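PDB 1SH8: hypothetical protein PA5026 from Pseudomonas aeruginosa, which is of unknown function but probably acts as a thioesterase with a HotDog-type fold. Local coordinates for residues R39-G42 and A43-N47; G66-F69 and L70-D74; R102-A105 and E106-R109. All coordinates share one frame; numbering follows the deposited sequence.

Three short-range contacts illustrate how turns and helix ends are finished within one HotDog-clan domain. Interaction 1 (39-47) closes the end of strand 35-40 with a beta turn, interaction 2 (66-74) ends helix 64-72, and interaction 3 (102-109) starts helix 105-118. Interactions 2 and 3 have centres about 11 Å apart and touch: Phe73 CE1 comes within 3.4 Å of Ile108 O, and Leu68 CD1 within 4.0 Å of Leu103 CG, joining the region around the end of helix 64-72 to that around the start of helix 105-118. Interaction 1 lies on the opposite side of the chain's centre, its centre about 25 Å from that of interaction 2 and 31 Å from interaction 3.

Interaction 1 (R39-G42 and A43-N47); sequences RMPG and AGNEN
Met40 and Pro41 receive the Asn45 side chain on the inner side of a turn that follows strand 35-40. The thioether of Met40 crosses the Asn45 side chain at about a right angle. Its CG lies anti to the backbone N (chi1 -177°), and the bend at chi2 (68°) brings SD against the Asn45 side chain, 4.2 Å from Asn45 CG. Pro41 adds its carbonyl, with Pro41 O 3.6 Å from Asn45 CB. Met40 and Asn45 are both buried: Ser24 of helix 19-24 touches the two of them, helix 54-62 packs on both, and Arg23 of the second subunit packs on Asn45. The backbone here makes a type II beta turn from Gly42 to Asn45, with glycine at its third position, and Asn45 N closes it by donating to Gly42 O over 3.1 Å. The outer side is looser and faces solvent, where Ala43 and Glu46 are exposed. The first torsion of Glu46 (chi1 -44°) sets its CG 3.5 Å from Gly42 O, and the bend at chi2 turns the carboxylate back to Gly44 N; both bonds there are weak, the longer at 3.2 Å to Glu46 OE2.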
loop_
_atom_site.group_PDB
_atom_site.type_symbol
_atom_site.label_atom_id
_atom_site.label_comp_id
_atom_site.label_asym_id
_atom_site.label_seq_id
_atom_site.Cartn_x
_atom_site.Cartn_y
_atom_site.Cartn_z
ATOM N N ARG A 39 -4.656 -10.336 10.886
ATOM C CA ARG A 39 -5.411 -11.062 9.870
ATOM C C ARG A 39 -6.274 -10.108 9.046
ATOM O O ARG A 39 -6.977 -9.264 9.598
ATOM C CB ARG A 39 -6.320 -12.110 10.527
ATOM C CG ARG A 39 -7.126 -12.943 9.522
ATOM C CD ARG A 39 -8.082 -13.926 10.205
ATOM N NE ARG A 39 -9.222 -13.249 10.818
ATOM C CZ ARG A 39 -9.419 -13.128 12.126
ATOM N NH1 ARG A 39 -8.552 -13.641 12.989
ATOM N NH2 ARG A 39 -10.491 -12.490 12.574
ATOM N N MET A 40 -6.213 -10.227 7.726
ATOM C CA MET A 40 -7.044 -9.389 6.869
ATOM C C MET A 40 -8.096 -10.310 6.259
ATOM O O MET A 40 -7.765 -11.273 5.568
ATOM C CB MET A 40 -6.225 -8.730 5.755
ATOM C CG MET A 40 -7.041 -7.782 4.859
ATOM S SD MET A 40 -7.613 -6.259 5.673
ATOM C CE MET A 40 -6.110 -5.297 5.594
ATOM N N PRO A 41 -9.384 -10.040 6.528
ATOM C CA PRO A 41 -10.429 -10.899 5.963
ATOM C C PRO A 41 -10.496 -10.796 4.441
ATOM O O PRO A 41 -10.287 -9.721 3.871
ATOM C CB PRO A 41 -11.701 -10.391 6.645
ATOM C CG PRO A 41 -11.406 -8.931 6.869
ATOM C CD PRO A 41 -9.965 -8.960 7.348
ATOM N N GLY A 42 -10.778 -11.920 3.786
ATOM C CA GLY A 42 -10.876 -11.917 2.342
ATOM C C GLY A 42 -12.152 -11.218 1.928
ATOM O O GLY A 42 -12.186 -10.490 0.934
ATOM N N ALA A 43 -13.205 -11.427 2.710
ATOM C CA ALA A 43 -14.503 -10.831 2.421
ATOM C C ALA A 43 -14.473 -9.307 2.501
ATOM O O ALA A 43 -14.095 -8.739 3.525
ATOM C CB ALA A 43 -15.553 -11.389 3.379
ATOM N N GLY A 44 -14.877 -8.659 1.412
ATOM C CA GLY A 44 -14.905 -7.206 1.367
ATOM C C GLY A 44 -13.634 -6.574 0.828
ATOM O O GLY A 44 -13.610 -5.386 0.500
ATOM N N ASN A 45 -12.578 -7.373 0.722
ATOM C CA ASN A 45 -11.291 -6.879 0.242
ATOM C C ASN A 45 -10.875 -7.497 -1.086
ATOM O O ASN A 45 -9.701 -7.466 -1.447
ATOM C CB ASN A 45 -10.216 -7.154 1.298
ATOM C CG ASN A 45 -10.434 -6.355 2.564
ATOM O OD1 ASN A 45 -10.449 -6.902 3.674
ATOM N ND2 ASN A 45 -10.600 -5.049 2.409
ATOM N N GLU A 46 -11.843 -8.049 -1.813
ATOM C CA GLU A 46 -11.569 -8.687 -3.097
ATOM C C GLU A 46 -11.347 -7.672 -4.216
ATOM O O GLU A 46 -11.910 -6.574 -4.195
ATOM C CB GLU A 46 -12.736 -9.607 -3.496
ATOM C CG GLU A 46 -13.271 -10.488 -2.369
ATOM C CD GLU A 46 -14.465 -9.871 -1.636
ATOM O OE1 GLU A 46 -14.587 -8.623 -1.601
ATOM O OE2 GLU A 46 -15.278 -10.641 -1.078
ATOM N N ASN A 47 -10.513 -8.037 -5.187
ATOM C CA ASN A 47 -10.289 -7.171 -6.330
ATOM C C ASN A 47 -11.349 -7.587 -7.349
ATOM O O ASN A 47 -12.322 -8.248 -6.996
ATOM C CB ASN A 47 -8.877 -7.345 -6.905
ATOM C CG ASN A 47 -8.522 -8.793 -7.172
ATOM O OD1 ASN A 47 -9.394 -9.630 -7.410
ATOM N ND2 ASN A 47 -7.227 -9.094 -7.154
#

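Interaction 2 (G66-F69 and L70-D74); sequences GALF and LTSFD
Leu68 O is gripped from several directions at the end of helix 64-72. The hydroxyl of Ser72 donates to it, Ser72 OG lying 2.8 Å away, while the amides of Ser72 and Thr71 add weak bonds. The hydroxyl comes within reach because its first torsion (chi1 -44°) sets OG beside the backbone N and folds it back over the preceding turn. Ser72 OG in turn accepts from Gly34 N, and Thr71 OG1 bonds to Glu32 O, so the buried hydroxyls are tied to the turn between strands 27-32 and 35-40. The last regular turn is closed by Phe73 N, which donates to Phe69 O over 3.0 Å, after which Phe73 leaves helical geometry. Two aromatic side chains meet here obliquely: Phe69 CD1 lies 4.2 Å from Phe73 CB, and the Phe73 ring turns its edge to the backbone, with Phe73 CD2 3.8 Å from Phe69 CA. On the far side of the Phe69 ring, CE2 meets Leu70 CD2 at 4.0 Å. Phe69 packs on Phe78 and Pro80 of strand 78-89, Phe73 on Ile108 and Leu111 of helix 105-118, and Ala67, Leu68 and Thr71 on Val36 of strand 35-40.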
loop_
_atom_site.group_PDB
_atom_site.type_symbol
_atom_site.label_atom_id
_atom_site.label_comp_id
_atom_site.label_asym_id
_atom_site.label_seq_id
_atom_site.Cartn_x
_atom_site.Cartn_y
_atom_site.Cartn_z
ATOM N N GLY A 66 3.383 -0.377 12.854
ATOM C CA GLY A 66 2.671 0.409 13.841
ATOM C C GLY A 66 2.184 -0.440 15.009
ATOM O O GLY A 66 2.179 0.020 16.151
ATOM N N ALA A 67 1.768 -1.674 14.736
ATOM C CA ALA A 67 1.286 -2.554 15.802
ATOM C C ALA A 67 2.410 -2.874 16.791
ATOM O O ALA A 67 2.197 -2.838 18.002
ATOM C CB ALA A 67 0.706 -3.845 15.213
ATOM N N LEU A 68 3.601 -3.191 16.281
ATOM C CA LEU A 68 4.747 -3.481 17.152
ATOM C C LEU A 68 5.091 -2.236 17.979
ATOM O O LEU A 68 5.482 -2.335 19.139
ATOM C CB LEU A 68 5.963 -3.912 16.324
ATOM C CG LEU A 68 5.984 -5.385 15.908
ATOM C CD1 LEU A 68 7.038 -5.608 14.825
ATOM C CD2 LEU A 68 6.269 -6.252 17.132
ATOM N N PHE A 69 4.943 -1.063 17.370
ATOM C CA PHE A 69 5.196 0.198 18.066
ATOM C C PHE A 69 4.231 0.318 19.257
ATOM O O PHE A 69 4.633 0.665 20.367
ATOM C CB PHE A 69 4.988 1.374 17.099
ATOM C CG PHE A 69 4.590 2.662 17.774
ATOM C CD1 PHE A 69 5.537 3.458 18.414
ATOM C CD2 PHE A 69 3.259 3.067 17.784
ATOM C CE1 PHE A 69 5.161 4.641 19.052
ATOM C CE2 PHE A 69 2.875 4.249 18.420
ATOM C CZ PHE A 69 3.829 5.036 19.054
ATOM N N LEU A 70 2.956 0.032 19.012
ATOM C CA LEU A 70 1.939 0.104 20.060
ATOM C C LEU A 70 2.171 -0.891 21.197
ATOM O O LEU A 70 1.867 -0.600 22.355
ATOM C CB LEU A 70 0.545 -0.133 19.472
ATOM C CG LEU A 70 -0.064 1.001 18.646
ATOM C CD1 LEU A 70 -1.343 0.519 17.986
ATOM C CD2 LEU A 70 -0.344 2.204 19.545
ATOM N N THR A 71 2.702 -2.068 20.880
ATOM C CA THR A 71 2.926 -3.062 21.923
ATOM C C THR A 71 4.311 -3.020 22.553
ATOM O O THR A 71 4.518 -3.586 23.630
ATOM C CB THR A 71 2.735 -4.501 21.396
ATOM O OG1 THR A 71 3.793 -4.823 20.480
ATOM C CG2 THR A 71 1.388 -4.651 20.709
ATOM N N SER A 72 5.251 -2.335 21.910
ATOM C CA SER A 72 6.622 -2.337 22.400
ATOM C C SER A 72 7.238 -1.037 22.900
ATOM O O SER A 72 8.216 -1.072 23.651
ATOM C CB SER A 72 7.527 -2.922 21.312
ATOM O OG SER A 72 6.941 -4.080 20.747
ATOM N N PHE A 73 6.687 0.097 22.488
ATOM C CA PHE A 73 7.249 1.379 22.896
ATOM C C PHE A 73 6.249 2.289 23.594
ATOM O O PHE A 73 5.047 2.027 23.590
ATOM C CB PHE A 73 7.806 2.106 21.669
ATOM C CG PHE A 73 8.857 1.331 20.932
ATOM C CD1 PHE A 73 10.112 1.121 21.500
ATOM C CD2 PHE A 73 8.589 0.790 19.678
ATOM C CE1 PHE A 73 11.090 0.381 20.828
ATOM C CE2 PHE A 73 9.556 0.051 19.000
ATOM C CZ PHE A 73 10.811 -0.153 19.581
ATOM N N ASP A 74 6.776 3.348 24.212
ATOM C CA ASP A 74 5.961 4.361 24.880
ATOM C C ASP A 74 5.301 5.047 23.690
ATOM O O ASP A 74 5.943 5.835 22.993
ATOM C CB ASP A 74 6.866 5.350 25.613
ATOM C CG ASP A 74 6.088 6.439 26.328
ATOM O OD1 ASP A 74 5.083 6.921 25.762
ATOM O OD2 ASP A 74 6.500 6.819 27.449
#

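Interaction 3 (R102-A105 and E106-R109)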
loop_
_atom_site.group_PDB
_atom_site.type_symbol
_atom_site.label_atom_id
_atom_site.label_comp_id
_atom_site.label_asym_id
_atom_site.label_seq_id
_atom_site.Cartn_x
_atom_site.Cartn_y
_atom_site.Cartn_z
ATOM N N ARG A 102 8.029 -9.639 14.488
ATOM C CA ARG A 102 8.600 -9.555 15.818
ATOM C C ARG A 102 9.816 -8.637 15.910
ATOM O O ARG A 102 10.438 -8.295 14.904
ATOM C CB ARG A 102 8.966 -10.962 16.312
ATOM C CG ARG A 102 9.989 -11.696 15.457
ATOM C CD ARG A 102 10.172 -13.151 15.928
ATOM N NE ARG A 102 9.009 -13.991 15.636
ATOM C CZ ARG A 102 8.830 -15.226 16.108
ATOM N NH1 ARG A 102 9.738 -15.775 16.906
ATOM N NH2 ARG A 102 7.743 -15.916 15.778
ATOM N N LEU A 103 10.108 -8.221 17.139
ATOM C CA LEU A 103 11.258 -7.381 17.480
ATOM C C LEU A 103 11.782 -7.993 18.773
ATOM O O LEU A 103 11.027 -8.115 19.738
ATOM C CB LEU A 103 10.838 -5.935 17.764
ATOM C CG LEU A 103 10.581 -4.968 16.616
ATOM C CD1 LEU A 103 10.144 -3.619 17.186
ATOM C CD2 LEU A 103 11.847 -4.817 15.787
ATOM N N ASP A 104 13.050 -8.388 18.812
ATOM C CA ASP A 104 13.566 -8.987 20.041
ATOM C C ASP A 104 13.720 -7.935 21.145
ATOM O O ASP A 104 13.814 -6.732 20.870
ATOM C CB ASP A 104 14.900 -9.702 19.796
ATOM C CG ASP A 104 16.029 -8.745 19.502
ATOM O OD1 ASP A 104 16.030 -8.145 18.406
ATOM O OD2 ASP A 104 16.915 -8.589 20.369
ATOM N N ALA A 105 13.735 -8.400 22.392
ATOM C CA ALA A 105 13.851 -7.526 23.555
ATOM C C ALA A 105 15.025 -6.559 23.470
ATOM O O ALA A 105 14.898 -5.377 23.805
ATOM C CB ALA A 105 13.964 -8.366 24.819
ATOM N N GLU A 106 16.168 -7.070 23.027
ATOM C CA GLU A 106 17.372 -6.262 22.901
ATOM C C GLU A 106 17.204 -5.149 21.866
ATOM O O GLU A 106 17.628 -4.016 22.102
ATOM C CB GLU A 106 18.557 -7.159 22.533
ATOM C CG GLU A 106 19.907 -6.456 22.504
ATOM C CD GLU A 106 21.041 -7.403 22.128
ATOM O OE1 GLU A 106 21.272 -8.387 22.868
ATOM O OE2 GLU A 106 21.699 -7.164 21.088
ATOM N N ARG A 107 16.593 -5.464 20.722
ATOM C CA ARG A 107 16.377 -4.457 19.681
ATOM C C ARG A 107 15.438 -3.365 20.180
ATOM O O ARG A 107 15.619 -2.189 19.867
ATOM C CB ARG A 107 15.793 -5.085 18.407
ATOM C CG ARG A 107 16.842 -5.539 17.395
ATOM C CD ARG A 107 17.734 -4.383 16.977
ATOM N NE ARG A 107 17.232 -3.637 15.822
ATOM C CZ ARG A 107 17.524 -2.361 15.581
ATOM N NH1 ARG A 107 18.303 -1.691 16.421
ATOM N NH2 ARG A 107 17.061 -1.760 14.491
ATOM N N ILE A 108 14.435 -3.756 20.953
ATOM C CA ILE A 108 13.490 -2.786 21.495
ATOM C C ILE A 108 14.255 -1.796 22.375
ATOM O O ILE A 108 14.051 -0.584 22.280
ATOM C CB ILE A 108 12.378 -3.481 22.317
ATOM C CG1 ILE A 108 11.497 -4.327 21.384
ATOM C CG2 ILE A 108 11.532 -2.435 23.046
ATOM C CD1 ILE A 108 10.428 -5.157 22.097
ATOM N N ARG A 109 15.145 -2.314 23.220
ATOM C CA ARG A 109 15.944 -1.452 24.088
ATOM C C ARG A 109 16.843 -0.522 23.274
ATOM O O ARG A 109 16.933 0.671 23.564
ATOM C CB ARG A 109 16.801 -2.286 25.044
ATOM C CG ARG A 109 16.036 -2.823 26.238
ATOM C CD ARG A 109 16.987 -3.353 27.303
ATOM N NE ARG A 109 17.633 -4.600 26.901
ATOM C CZ ARG A 109 17.038 -5.791 26.915
ATOM N NH1 ARG A 109 15.776 -5.903 27.314
ATOM N NH2 ARG A 109 17.705 -6.867 26.523
#
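The N-terminus of helix 105-118 is capped by Asp104, whose carboxylate reaches forward over the first turn. Asp104 OD2 accepts from Arg107 N over 3.2 Å, the amide coming from above the carboxylate plane, 57° out of it. The carboxylate can reach because CG sits between the backbone N and the carbonyl carbon (chi1 70°), which aims it along the opening turn. Its other oxygen, OD1, lies against the aliphatic start of the Arg107 side chain, 3.1 Å from Arg107 CB, with the two side chains crossing at a slant; the guanidinium itself is directed away, to Gln110. The negative charge at the cap would probably also be favoured by the helix dipole. Behind the cap the regular pattern begins: Ile108 N donates to Asp104 O over 3.0 Å, and Arg109 N to Ala105 O. The Arg109 side chain bends at chi3, laying one face of its guanidinium over that same carbonyl, with Ala105 O 3.6 Å above the plane and offset toward the rim. Beneath the polar surface Leu103 CB meets Ile108 CG1 at 4.0 Å, and Leu103 also packs on Phe73, just past helix 64-72. An aspartate before the first helical turn, accepting from the amide three residues on, is the classical N-cap, here at the passage from strand 97-102 into helix 105-118.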